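Glucose/sorbosone dehydrogenases (Escherichia coli K12, PDB 2G8S) is a beta-propeller protein of the glucose/sorbosone dehydrogenase family that carries a bound calcium ion, its precise role not being established. Local coordinates at residues R104-D107 with D108-V112; A277-S281 with D282-Q286. One frame throughout, in Å; residues are numbered along the deposited sequence. Where two conformers were deposited one is given.

Contact 1 of 2, residues R104-D107 with D108-V112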
loop_
_atom_site.group_PDB
_atom_site.type_symbol
_atom_site.label_atom_id
_atom_site.label_comp_id
_atom_site.label_asym_id
_atom_site.label_seq_id
_atom_site.Cartn_x
_atom_site.Cartn_y
_atom_site.Cartn_z
ATOM N N ARG A 104 -4.707 4.925 -19.976
ATOM C CA ARG A 104 -6.035 4.399 -20.258
ATOM C C ARG A 104 -5.943 2.927 -20.609
ATOM O O ARG A 104 -5.168 2.537 -21.477
ATOM C CB ARG A 104 -6.696 5.182 -21.403
ATOM C CG ARG A 104 -8.169 4.842 -21.598
ATOM C CD ARG A 104 -8.763 5.520 -22.827
ATOM N NE ARG A 104 -10.194 5.221 -22.988
ATOM C CZ ARG A 104 -10.675 4.168 -23.646
ATOM N NH1 ARG A 104 -9.852 3.288 -24.209
ATOM N NH2 ARG A 104 -11.995 3.983 -23.738
ATOM N N LEU A 105 -6.734 2.099 -19.931
ATOM C CA LEU A 105 -6.767 0.674 -20.238
ATOM C C LEU A 105 -7.628 0.429 -21.479
ATOM O O LEU A 105 -8.801 0.820 -21.519
ATOM C CB LEU A 105 -7.320 -0.104 -19.038
ATOM C CG LEU A 105 -7.310 -1.639 -19.107
ATOM C CD1 LEU A 105 -5.904 -2.219 -19.195
ATOM C CD2 LEU A 105 -8.077 -2.231 -17.934
ATOM N N SER A 106 -7.038 -0.203 -22.492
ATOM C CA SER A 106 -7.777 -0.480 -23.726
ATOM C C SER A 106 -8.988 -1.374 -23.467
ATOM O O SER A 106 -9.007 -2.167 -22.520
ATOM C CB SER A 106 -6.873 -1.109 -24.786
ATOM O OG SER A 106 -6.456 -2.403 -24.414
ATOM N N ASP A 107 -9.998 -1.234 -24.320
ATOM C CA ASP A 107 -11.217 -2.045 -24.249
ATOM C C ASP A 107 -10.902 -3.535 -24.257
ATOM O O ASP A 107 -11.561 -4.332 -23.581
ATOM C CB ASP A 107 -12.129 -1.727 -25.440
ATOM C CG ASP A 107 -12.773 -0.351 -25.347
ATOM O OD1 ASP A 107 -12.937 0.179 -24.227
ATOM O OD2 ASP A 107 -13.137 0.197 -26.407
ATOM N N ASP A 108 -9.890 -3.916 -25.040
ATOM C CA ASP A 108 -9.534 -5.330 -25.185
ATOM C C ASP A 108 -8.524 -5.843 -24.152
ATOM O O ASP A 108 -8.098 -6.998 -24.202
ATOM C CB ASP A 108 -9.099 -5.654 -26.632
ATOM C CG ASP A 108 -7.709 -5.131 -26.983
ATOM O OD1 ASP A 108 -7.006 -4.570 -26.114
ATOM O OD2 ASP A 108 -7.300 -5.302 -28.154
ATOM N N LEU A 109 -8.149 -4.965 -23.222
ATOM C CA LEU A 109 -7.294 -5.311 -22.077
ATOM C C LEU A 109 -5.846 -5.673 -22.436
ATOM O O LEU A 109 -5.112 -6.207 -21.599
ATOM C CB LEU A 109 -7.937 -6.428 -21.227
ATOM C CG LEU A 109 -9.366 -6.185 -20.726
ATOM C CD1 LEU A 109 -9.900 -7.403 -19.961
ATOM C CD2 LEU A 109 -9.473 -4.920 -19.867
ATOM N N SER A 110 -5.423 -5.357 -23.662
ATOM C CA SER A 110 -4.072 -5.699 -24.107
ATOM C C SER A 110 -3.042 -4.611 -23.828
ATOM O O SER A 110 -1.831 -4.878 -23.869
ATOM C CB SER A 110 -4.065 -6.017 -25.609
ATOM O OG SER A 110 -4.366 -4.860 -26.368
ATOM N N LYS A 111 -3.501 -3.393 -23.555
ATOM C CA LYS A 111 -2.580 -2.266 -23.457
ATOM C C LYS A 111 -3.055 -1.118 -22.567
ATOM O O LYS A 111 -4.265 -0.939 -22.328
ATOM C CB LYS A 111 -2.243 -1.756 -24.858
ATOM C CG LYS A 111 -3.380 -1.063 -25.573
ATOM C CD LYS A 111 -3.050 -0.825 -27.052
ATOM C CE LYS A 111 -3.317 -2.061 -27.892
ATOM N NZ LYS A 111 -2.537 -2.050 -29.154
ATOM N N VAL A 112 -2.079 -0.360 -22.075
ATOM C CA VAL A 112 -2.316 0.882 -21.375
ATOM C C VAL A 112 -1.856 1.955 -22.355
ATOM O O VAL A 112 -0.742 1.870 -22.901
ATOM C CB VAL A 112 -1.489 0.956 -20.083
ATOM C CG1 VAL A 112 -1.672 2.301 -19.403
ATOM C CG2 VAL A 112 -1.891 -0.177 -19.135
#

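Contact 2 of 2, residues A277-S281 with D282-Q286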
loop_
_atom_site.group_PDB
_atom_site.type_symbol
_atom_site.label_atom_id
_atom_site.label_comp_id
_atom_site.label_asym_id
_atom_site.label_seq_id
_atom_site.Cartn_x
_atom_site.Cartn_y
_atom_site.Cartn_z
ATOM N N ALA A 277 -7.409 -4.966 3.972
ATOM C CA ALA A 277 -8.759 -4.868 3.424
ATOM C C ALA A 277 -9.781 -4.909 4.546
ATOM O O ALA A 277 -9.738 -5.792 5.409
ATOM C CB ALA A 277 -9.013 -6.009 2.461
ATOM N N PHE A 278 -10.683 -3.938 4.547
ATOM C CA PHE A 278 -11.844 -3.980 5.439
ATOM C C PHE A 278 -12.909 -4.866 4.814
ATOM O O PHE A 278 -13.052 -4.912 3.586
ATOM C CB PHE A 278 -12.426 -2.573 5.629
ATOM C CG PHE A 278 -11.509 -1.627 6.356
ATOM C CD1 PHE A 278 -11.448 -1.637 7.744
ATOM C CD2 PHE A 278 -10.704 -0.728 5.655
ATOM C CE1 PHE A 278 -10.587 -0.769 8.428
ATOM C CE2 PHE A 278 -9.838 0.135 6.325
ATOM C CZ PHE A 278 -9.784 0.120 7.710
ATOM N N TYR A 279 -13.683 -5.528 5.671
ATOM C CA TYR A 279 -14.725 -6.441 5.203
ATOM C C TYR A 279 -16.096 -5.956 5.666
ATOM O O TYR A 279 -16.357 -5.917 6.866
ATOM C CB TYR A 279 -14.460 -7.876 5.660
ATOM C CG TYR A 279 -15.340 -8.847 4.913
ATOM C CD1 TYR A 279 -14.881 -9.495 3.766
ATOM C CD2 TYR A 279 -16.645 -9.088 5.337
ATOM C CE1 TYR A 279 -15.704 -10.376 3.072
ATOM C CE2 TYR A 279 -17.466 -9.952 4.662
ATOM C CZ TYR A 279 -16.996 -10.599 3.531
ATOM O OH TYR A 279 -17.828 -11.453 2.854
ATOM N N ASN A 280 -16.934 -5.588 4.694
ATOM C CA ASN A 280 -18.242 -4.988 4.987
ATOM C C ASN A 280 -19.364 -5.607 4.150
ATOM O O ASN A 280 -20.365 -4.954 3.831
ATOM C CB ASN A 280 -18.187 -3.474 4.766
ATOM C CG ASN A 280 -18.022 -3.108 3.305
ATOM O OD1 ASN A 280 -17.583 -3.922 2.501
ATOM N ND2 ASN A 280 -18.378 -1.876 2.958
ATOM N N SER A 281 -19.216 -6.894 3.836
ATOM C CA SER A 281 -20.179 -7.624 3.005
ATOM C C SER A 281 -21.018 -8.604 3.818
ATOM O O SER A 281 -20.542 -9.188 4.785
ATOM C CB SER A 281 -19.436 -8.375 1.890
ATOM O OG SER A 281 -20.294 -9.262 1.179
ATOM N N ASP A 282 -22.277 -8.775 3.419
ATOM C CA ASP A 282 -23.130 -9.809 4.008
ATOM C C ASP A 282 -22.896 -11.192 3.389
ATOM O O ASP A 282 -23.517 -12.174 3.815
ATOM C CB ASP A 282 -24.612 -9.425 3.897
ATOM C CG ASP A 282 -25.025 -8.362 4.901
ATOM O OD1 ASP A 282 -24.320 -8.183 5.918
ATOM O OD2 ASP A 282 -26.062 -7.707 4.650
ATOM N N LYS A 283 -21.987 -11.300 2.421
ATOM C CA LYS A 283 -21.679 -12.628 1.872
ATOM C C LYS A 283 -21.233 -13.595 2.970
ATOM O O LYS A 283 -21.752 -14.709 3.073
ATOM C CB LYS A 283 -20.638 -12.565 0.735
ATOM C CG LYS A 283 -20.094 -13.944 0.273
ATOM C CD LYS A 283 -21.164 -14.895 -0.325
ATOM C CE LYS A 283 -20.584 -16.297 -0.529
ATOM N NZ LYS A 283 -21.586 -17.355 -0.892
ATOM N N PHE A 284 -20.296 -13.145 3.807
ATOM C CA PHE A 284 -19.831 -13.912 4.945
ATOM C C PHE A 284 -20.011 -13.051 6.180
ATOM O O PHE A 284 -19.092 -12.334 6.578
ATOM C CB PHE A 284 -18.374 -14.324 4.763
ATOM C CG PHE A 284 -18.165 -15.270 3.621
ATOM C CD1 PHE A 284 -18.720 -16.548 3.664
ATOM C CD2 PHE A 284 -17.435 -14.885 2.493
ATOM C CE1 PHE A 284 -18.552 -17.433 2.602
ATOM C CE2 PHE A 284 -17.255 -15.770 1.431
ATOM C CZ PHE A 284 -17.823 -17.046 1.488
ATOM N N PRO A 285 -21.220 -13.095 6.769
ATOM C CA PRO A 285 -21.515 -12.204 7.893
ATOM C C PRO A 285 -20.552 -12.342 9.067
ATOM O O PRO A 285 -20.354 -11.371 9.802
ATOM C CB PRO A 285 -22.938 -12.610 8.301
ATOM C CG PRO A 285 -23.538 -13.164 7.058
ATOM C CD PRO A 285 -22.393 -13.921 6.411
ATOM N N GLN A 286 -19.934 -13.508 9.257
ATOM C CA GLN A 286 -18.970 -13.668 10.350
ATOM C C GLN A 286 -17.734 -12.772 10.183
ATOM O O GLN A 286 -16.978 -12.563 11.131
ATOM C CB GLN A 286 -18.545 -15.128 10.530
ATOM C CG GLN A 286 -17.852 -15.755 9.328
ATOM C CD GLN A 286 -18.821 -16.491 8.402
ATOM O OE1 GLN A 286 -19.749 -15.898 7.819
ATOM N NE2 GLN A 286 -18.603 -17.798 8.258
#

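Contact 1 of 2, residues R104-D107 with D108-V112
With chi1 at 67° for Ser106 and 74° for Asp108, OG and the carboxylate each swing in between their own backbone N and carbonyl carbon, and the two groups meet inside the loop that follows strand 96-105. This is a hairpin connection in one antiparallel sheet of the beta-propeller, built on a type I beta turn from Ser106 to Leu109. Leu109 N closes the turn on Ser106 O at 3.0 Å, and Arg81 also donates to that oxygen. On the strand side Ser106 N reaches Lys111 O at 2.9 Å. One step further, Leu105 and Val112 form a non-hydrogen-bonded antiparallel pair. Leu105 CD2 touches Leu109 CD2 at 3.6 Å, the two side chains slanting across each other. Ser106 OG works both ways: it accepts from Lys111 N (3.2 Å) and donates to Asp108 OD1. Asp108 OD1 accepts from three donors, which pin that oxygen inside the turn. Ser110 N reaches it from above the carboxylate plane in an Asx turn, Ser110 OG comes in at 2.7 Å on the syn side, tilted out of that plane, and Ser106 OG meets Asp108 OD1 at 2.8 Å, nearly end-on to its C-O bond.

Contact 2 of 2, residues A277-S281 with D282-Q286
Tyr279 reaches from the end of strand 273-279 across to Phe284 and to CB of Lys283. From CB, which points toward the following loop, the side chain extends with CG opposite the backbone N (chi1 -167°), and this carries the ring toward Phe284. Along the ring, CE2 comes within 3.5 Å of Phe284 O, on an oblique approach. CZ is next, 4.2 Å from Phe284 CB, an apolar contact in which the two side chains run aslant. At the tip, Tyr279 OH accepts a weak hydrogen bond from Phe284 N, at 3.1 Å and bent to 135°. The same oxygen lies near the plane of the Phe284 ring, at its edge, 3.5 Å from Phe284 CD2. Its stronger partner is Gly334 O, to which it is also hydrogen-bonded, so the hydroxyl joins this loop to the one between strands 325-330 and 336-340.

The loop connects two neighbouring antiparallel strands, 273-279 and 290-295, of one four-stranded sheet of the beta-propeller. Its first bend is held by Ser281, whose OG, turned away from its own backbone N, takes the N-H of Lys283 at 2.9 Å and 164°. That is a serine accepting from the amide two residues on, the pattern of an ST turn. Lys283 CB then sits 3.4 Å from Ser281 OG, and Lys283 CG lies against one face of the Phe284 ring, 3.5 Å above the plane and displaced toward the rim. The Phe284 ring also meets Tyr335 edge-to-face.

How the contacts relate
Contact 1 (104-112) and contact 2 (277-286) are separate: their centres lie 31 Å apart and their nearest atoms about 21 Å, with no touch. Both take in the end of a strand and the loop after it, in different antiparallel sheets of the propeller, and both lie well out from the middle of the chain, with centres 24 and 21 Å from it. They differ in how the chain turns. Segment 104-112 folds back at once, with strand pairing across the turn, whereas segment 277-286 has none and passes into a short 3-10 segment. Neither includes the calcium-site residues Glu223 and Tyr233. A bound 1,2-ethanediol, probably from the crystallisation liquor, lies about 3 Å from the Leu109 side chain of contact 1.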